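Local coordinates for aminopeptidase N family protein (Idiomarina loihiensis L2TR, PDB 4FGM) that probably acts as a zinc-dependent aminopeptidase of the M61 family, removing residues from the amino ends of peptides, at residues L20-T25 against L113-Q118; D27-W32 against W72-S77. All blocks are in the same frame, centred on the assembly; numbering follows the deposited sequence.

Contact 1: residues L20-T25 against L113-Q118; sequences LTIEQT and LAVEGQ
Leu-113 meets Leu-20 through its root rather than its tip: CD2 of Leu-20 lies 4.2 Å from CB of Leu-113, and the two side chains stand at about a right angle. The same methyl also rests near the carbonyl O of Leu-113, which accepts a hydrogen bond from the hydroxyl of Tyr-4. Two residues on, Val-115 turns one branch into the contact. Its CG2 takes the place beside the backbone N, since CG1 lies anti to that N (chi1 -179°), and this single methyl touches both apolar partners, CD1 of Leu-20 at 4.2 Å and CG1 of Ile-22 at 3.8 Å. Val-115 and Ile-22 approach tip to tip, with CD1 of Ile-22 also close by. No backbone-to-backbone hydrogen bond joins the segments, and CA of Ile-22 lies 8.0 Å from CA of Val-115. This spacing is that of strands facing each other through their side chains rather than neighbours in a sheet, within the strand-rich M61 N-terminal domain, where strand 15-22 pairs with strands 2-10 and 81-91, and strand 114-115 with strand 30-32. From Val-115 the chain makes a type II β-turn, closed by the backbone N of Gln-118 on the O of Val-115, with Gly-117 third, whose backbone angles suit a residue lacking CB. The turn delivers Gln-118, whose extended side chain carries its amide to the backbone of Gln-24. Its NE2 donates to the O of Gln-24 at 3.0 Å in a bent bond (136° at the hydrogen), approaching in the carbonyl plane although that O sits 27° out of the glutamine amide plane. OE1 takes a hydrogen from a water at 2.9 Å, which accepts from the N of Gln-24, while CG2 of Ile-22 packs 3.9 Å from NE2 of Gln-118.

Contact 2: residues D27-W32 against W72-S77; sequences DEQELW and WQLARS
Gln-73 lies across Glu-28 with the two flat groups nearly perpendicular, its amide plane 80° from the carboxylate. The side chain of Gln-73 leaves with CG opposite the backbone N (chi1 -171°) and runs on extended, which brings the amide nearer to the other segment, where NE2 packs 3.8 Å from CB of Glu-28. On the same face of the ladder Glu-30 crosses it obliquely, and its OE2 stays 3.7 Å from NE2 of Gln-73, too far for a hydrogen bond; its OE1 instead forms a salt bridge with Arg-71. Were Gln-73 cut back to an alanine, CB of Glu-28 would probably lose its amide neighbour, and a gap would be likely to open between Glu-28 and Glu-30. Glu-28 bends at chi2 and brings OE2 to 3.6 Å from NE of Arg-76. This oxygen lies well out of the guanidinium plane, so the salt bridge rests on charge, with no N-H pointing at it. Arg-76 also appears to bridge Asp-27, whose OD2 lies at the guanidinium edge, but the position of NH1 is doubtful. Leu-31 and Trp-72 lie on the opposite face; CD1 of Leu-31 packs 4.1 Å from CG of Leu-74, whose CD1 lies alongside CB and CG of Gln-29. Trp-72 presents an edge to the segment, with the O of Leu-31 near its ring plane, 3.9 Å from CE3. That oxygen accepts from the N of Trp-72 (2.7 Å), and the N of Leu-31 donates to the O of Trp-72 (2.8 Å). The N of Leu-74 donates to the O of Gln-29 (2.7 Å) in an almost straight bond, 178° at the hydrogen. Reciprocal bonding at Leu-31 and Trp-72, followed by the non-hydrogen-bonded pair Glu-30 and Gln-73, is the alternation of an antiparallel β-ladder, here joining strands 30-32 and 71-74.

The two contacts illustrate how one short strand can tie strand pairing to the side-chain packing of strands that are not paired. Contact 2 is nested within the chain loop that contact 1 closes, and their centres lie about 9 Å apart. Strand 30-32 pairs with 71-74 in contact 2 and also with 114-115 of contact 1, where N of Ala-114 is 2.7 Å from O of Trp-32. Gln-29 spans the junction: NE2 donates to O of Glu-116 at 2.8 Å, while OE1 receives a weak hydrogen bond from Gln-118 NE2. Both contacts lie away from the zinc site of His-273, His-277 and Glu-307 and its maleic acid pocket.

Contact 1: residues L20-T25 against L113-Q118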
loop_
_atom_site.group_PDB
_atom_site.type_symbol
_atom_site.label_atom_id
_atom_site.label_comp_id
_atom_site.label_asym_id
_atom_site.label_seq_id
_atom_site.Cartn_x
_atom_site.Cartn_y
_atom_site.Cartn_z
ATOM N N LEU A 20 8.666 11.311 28.084
ATOM C CA LEU A 20 8.182 12.515 27.450
ATOM C C LEU A 20 8.362 13.641 28.461
ATOM O O LEU A 20 7.883 13.546 29.595
ATOM C CB LEU A 20 6.707 12.311 27.097
ATOM C CG LEU A 20 5.849 13.505 26.725
ATOM C CD1 LEU A 20 6.353 14.132 25.454
ATOM C CD2 LEU A 20 4.426 13.038 26.556
ATOM N N THR A 21 9.066 14.693 28.063
ATOM C CA THR A 21 9.295 15.808 28.966
ATOM C C THR A 21 8.655 17.110 28.490
ATOM O O THR A 21 9.022 17.672 27.454
ATOM C CB THR A 21 10.800 16.010 29.188
ATOM O OG1 THR A 21 11.376 14.768 29.609
ATOM C CG2 THR A 21 11.049 17.059 30.268
ATOM N N ILE A 22 7.688 17.581 29.267
ATOM C CA ILE A 22 6.975 18.806 28.946
ATOM C C ILE A 22 7.453 19.908 29.875
ATOM O O ILE A 22 7.213 19.847 31.082
ATOM C CB ILE A 22 5.461 18.612 29.126
ATOM C CG1 ILE A 22 5.019 17.334 28.406
ATOM C CG2 ILE A 22 4.722 19.818 28.576
ATOM C CD1 ILE A 22 3.710 16.767 28.906
ATOM N N GLU A 23 8.135 20.902 29.306
ATOM C CA GLU A 23 8.684 22.028 30.068
ATOM C C GLU A 23 7.596 22.758 30.844
ATOM O O GLU A 23 7.762 23.069 32.024
ATOM C CB GLU A 23 9.393 23.001 29.117
ATOM C CG GLU A 23 10.028 24.227 29.775
ATOM C CD GLU A 23 11.180 23.877 30.704
ATOM O OE1 GLU A 23 11.662 22.723 30.649
ATOM O OE2 GLU A 23 11.612 24.762 31.479
ATOM N N GLN A 24 6.482 23.026 30.170
ATOM C CA GLN A 24 5.355 23.700 30.795
ATOM C C GLN A 24 4.027 23.077 30.368
ATOM O O GLN A 24 3.663 23.100 29.188
ATOM C CB GLN A 24 5.352 25.186 30.443
ATOM C CG GLN A 24 4.286 25.967 31.184
ATOM C CD GLN A 24 4.434 27.460 31.017
ATOM O OE1 GLN A 24 4.158 28.010 29.949
ATOM N NE2 GLN A 24 4.883 28.129 32.073
ATOM N N THR A 25 3.309 22.524 31.339
ATOM C CA THR A 25 2.021 21.904 31.078
ATOM C C THR A 25 0.928 22.924 31.365
ATOM O O THR A 25 1.165 23.900 32.074
ATOM C CB THR A 25 1.810 20.677 31.983
ATOM O OG1 THR A 25 1.828 21.083 33.356
ATOM C CG2 THR A 25 2.915 19.657 31.758
ATOM N N LEU A 113 3.318 9.969 22.609
ATOM C CA LEU A 113 2.076 10.654 22.955
ATOM C C LEU A 113 2.179 12.129 22.567
ATOM O O LEU A 113 3.226 12.754 22.728
ATOM C CB LEU A 113 1.804 10.558 24.456
ATOM C CG LEU A 113 1.418 9.188 25.007
ATOM C CD1 LEU A 113 1.282 9.280 26.516
ATOM C CD2 LEU A 113 0.111 8.725 24.379
ATOM N N ALA A 114 1.095 12.679 22.038
ATOM C CA ALA A 114 1.072 14.086 21.651
ATOM C C ALA A 114 0.639 14.915 22.861
ATOM O O ALA A 114 -0.205 14.480 23.649
ATOM C CB ALA A 114 0.095 14.296 20.503
ATOM N N VAL A 115 1.233 16.096 23.019
ATOM C CA VAL A 115 0.880 16.992 24.124
ATOM C C VAL A 115 -0.211 17.939 23.636
ATOM O O VAL A 115 0.039 18.805 22.792
ATOM C CB VAL A 115 2.102 17.830 24.596
ATOM C CG1 VAL A 115 1.695 18.736 25.752
ATOM C CG2 VAL A 115 3.238 16.908 25.027
ATOM N N GLU A 116 -1.422 17.762 24.157
ATOM C CA GLU A 116 -2.569 18.588 23.767
ATOM C C GLU A 116 -2.295 20.087 23.805
ATOM O O GLU A 116 -1.832 20.622 24.815
ATOM C CB GLU A 116 -3.769 18.282 24.662
ATOM C CG GLU A 116 -5.037 19.038 24.290
ATOM C CD GLU A 116 -5.582 18.656 22.922
ATOM O OE1 GLU A 116 -5.741 17.447 22.657
ATOM O OE2 GLU A 116 -5.860 19.564 22.111
ATOM N N GLY A 117 -2.578 20.755 22.690
ATOM C CA GLY A 117 -2.373 22.188 22.610
ATOM C C GLY A 117 -0.957 22.632 22.300
ATOM O O GLY A 117 -0.740 23.772 21.901
ATOM N N GLN A 118 0.015 21.746 22.485
ATOM C CA GLN A 118 1.407 22.090 22.208
ATOM C C GLN A 118 1.919 21.217 21.074
ATOM O O GLN A 118 3.114 20.981 20.925
ATOM C CB GLN A 118 2.251 21.883 23.462
ATOM C CG GLN A 118 1.779 22.698 24.643
ATOM C CD GLN A 118 2.625 22.477 25.874
ATOM O OE1 GLN A 118 3.840 22.687 25.851
ATOM N NE2 GLN A 118 1.987 22.056 26.966
HETATM O O HOH W 1 6.506 22.833 26.960
#

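Contact 2: residues D27-W32 against W72-S77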
loop_
_atom_site.group_PDB
_atom_site.type_symbol
_atom_site.label_atom_id
_atom_site.label_comp_id
_atom_site.label_asym_id
_atom_site.label_seq_id
_atom_site.Cartn_x
_atom_site.Cartn_y
_atom_site.Cartn_z
ATOM N N ASP A 27 -3.226 23.747 32.614
ATOM C CA ASP A 27 -4.051 23.254 33.712
ATOM C C ASP A 27 -4.712 21.958 33.283
ATOM O O ASP A 27 -5.428 21.931 32.281
ATOM C CB ASP A 27 -5.134 24.269 34.073
ATOM C CG ASP A 27 -4.757 25.682 33.693
ATOM O OD1 ASP A 27 -4.911 26.036 32.502
ATOM O OD2 ASP A 27 -4.300 26.432 34.581
ATOM N N GLU A 28 -4.480 20.888 34.038
ATOM C CA GLU A 28 -5.059 19.588 33.708
ATOM C C GLU A 28 -4.669 19.250 32.263
ATOM O O GLU A 28 -5.525 19.028 31.406
ATOM C CB GLU A 28 -6.587 19.643 33.844
ATOM C CG GLU A 28 -7.101 20.161 35.191
ATOM C CD GLU A 28 -6.828 19.210 36.352
ATOM O OE1 GLU A 28 -7.205 18.023 36.254
ATOM O OE2 GLU A 28 -6.248 19.653 37.366
ATOM N N GLN A 29 -3.362 19.229 32.010
ATOM C CA GLN A 29 -2.802 18.941 30.690
ATOM C C GLN A 29 -3.188 17.547 30.205
ATOM O O GLN A 29 -3.159 16.578 30.974
ATOM C CB GLN A 29 -1.269 19.061 30.743
ATOM C CG GLN A 29 -0.543 18.706 29.453
ATOM C CD GLN A 29 -0.730 19.735 28.348
ATOM O OE1 GLN A 29 -0.318 20.892 28.476
ATOM N NE2 GLN A 29 -1.342 19.313 27.247
ATOM N N GLU A 30 -3.541 17.449 28.928
ATOM C CA GLU A 30 -3.919 16.168 28.346
ATOM C C GLU A 30 -2.879 15.654 27.359
ATOM O O GLU A 30 -2.212 16.427 26.677
ATOM C CB GLU A 30 -5.279 16.272 27.640
ATOM C CG GLU A 30 -6.448 16.488 28.589
ATOM C CD GLU A 30 -7.774 16.642 27.865
ATOM O OE1 GLU A 30 -7.791 16.607 26.614
ATOM O OE2 GLU A 30 -8.802 16.799 28.557
ATOM N N LEU A 31 -2.762 14.333 27.301
ATOM C CA LEU A 31 -1.836 13.653 26.404
ATOM C C LEU A 31 -2.685 12.668 25.596
ATOM O O LEU A 31 -3.569 12.004 26.151
ATOM C CB LEU A 31 -0.787 12.884 27.218
ATOM C CG LEU A 31 -0.064 13.660 28.325
ATOM C CD1 LEU A 31 0.730 12.707 29.204
ATOM C CD2 LEU A 31 0.837 14.700 27.704
ATOM N N TRP A 32 -2.441 12.585 24.292
ATOM C CA TRP A 32 -3.203 11.660 23.464
ATOM C C TRP A 32 -2.353 10.967 22.402
ATOM O O TRP A 32 -1.276 11.449 22.026
ATOM C CB TRP A 32 -4.384 12.371 22.786
ATOM C CG TRP A 32 -3.991 13.493 21.866
ATOM C CD1 TRP A 32 -3.797 14.796 22.208
ATOM C CD2 TRP A 32 -3.735 13.405 20.457
ATOM N NE1 TRP A 32 -3.439 15.530 21.104
ATOM C CE2 TRP A 32 -3.394 14.702 20.013
ATOM C CE3 TRP A 32 -3.763 12.356 19.524
ATOM C CZ2 TRP A 32 -3.078 14.984 18.679
ATOM C CZ3 TRP A 32 -3.447 12.636 18.191
ATOM C CH2 TRP A 32 -3.110 13.943 17.785
ATOM N N TRP A 72 -4.874 10.752 28.182
ATOM C CA TRP A 72 -4.544 10.844 29.599
ATOM C C TRP A 72 -4.618 12.295 30.065
ATOM O O TRP A 72 -4.437 13.222 29.267
ATOM C CB TRP A 72 -3.133 10.304 29.853
ATOM C CG TRP A 72 -3.013 8.816 29.770
ATOM C CD1 TRP A 72 -3.022 7.933 30.808
ATOM C CD2 TRP A 72 -2.880 8.036 28.580
ATOM N NE1 TRP A 72 -2.900 6.646 30.339
ATOM C CE2 TRP A 72 -2.810 6.682 28.973
ATOM C CE3 TRP A 72 -2.808 8.350 27.218
ATOM C CZ2 TRP A 72 -2.676 5.642 28.054
ATOM C CZ3 TRP A 72 -2.675 7.316 26.302
ATOM C CH2 TRP A 72 -2.608 5.977 26.726
ATOM N N GLN A 73 -4.882 12.484 31.358
ATOM C CA GLN A 73 -4.957 13.824 31.937
ATOM C C GLN A 73 -4.027 13.906 33.148
ATOM O O GLN A 73 -4.126 13.095 34.077
ATOM C CB GLN A 73 -6.389 14.151 32.353
ATOM C CG GLN A 73 -6.585 15.604 32.767
ATOM C CD GLN A 73 -8.038 15.942 33.058
ATOM O OE1 GLN A 73 -8.649 15.391 33.976
ATOM N NE2 GLN A 73 -8.597 16.853 32.274
ATOM N N LEU A 74 -3.122 14.883 33.120
ATOM C CA LEU A 74 -2.138 15.087 34.185
ATOM C C LEU A 74 -2.627 16.027 35.275
ATOM O O LEU A 74 -3.403 16.947 35.012
ATOM C CB LEU A 74 -0.847 15.682 33.611
ATOM C CG LEU A 74 0.025 14.899 32.634
ATOM C CD1 LEU A 74 1.017 15.852 31.992
ATOM C CD2 LEU A 74 0.747 13.764 33.360
ATOM N N ALA A 75 -2.163 15.801 36.499
ATOM C CA ALA A 75 -2.527 16.682 37.598
ATOM C C ALA A 75 -1.748 17.976 37.336
ATOM O O ALA A 75 -0.741 17.968 36.618
ATOM C CB ALA A 75 -2.115 16.069 38.926
ATOM N N ARG A 76 -2.224 19.084 37.897
ATOM C CA ARG A 76 -1.574 20.383 37.727
ATOM C C ARG A 76 -0.162 20.410 38.295
ATOM O O ARG A 76 0.137 19.731 39.281
ATOM C CB ARG A 76 -2.378 21.472 38.432
ATOM C CG ARG A 76 -3.717 21.785 37.822
ATOM C CD ARG A 76 -4.550 22.611 38.789
ATOM N NE ARG A 76 -5.782 23.082 38.167
ATOM C CZ ARG A 76 -5.828 24.043 37.252
ATOM N NH1 ARG A 76 -4.708 24.639 36.858
ATOM N NH2 ARG A 76 -6.990 24.400 36.722
ATOM N N SER A 77 0.705 21.209 37.684
ATOM C CA SER A 77 2.068 21.332 38.171
ATOM C C SER A 77 2.687 22.643 37.722
ATOM O O SER A 77 2.476 23.077 36.595
ATOM C CB SER A 77 2.921 20.164 37.684
ATOM O OG SER A 77 4.268 20.326 38.109
#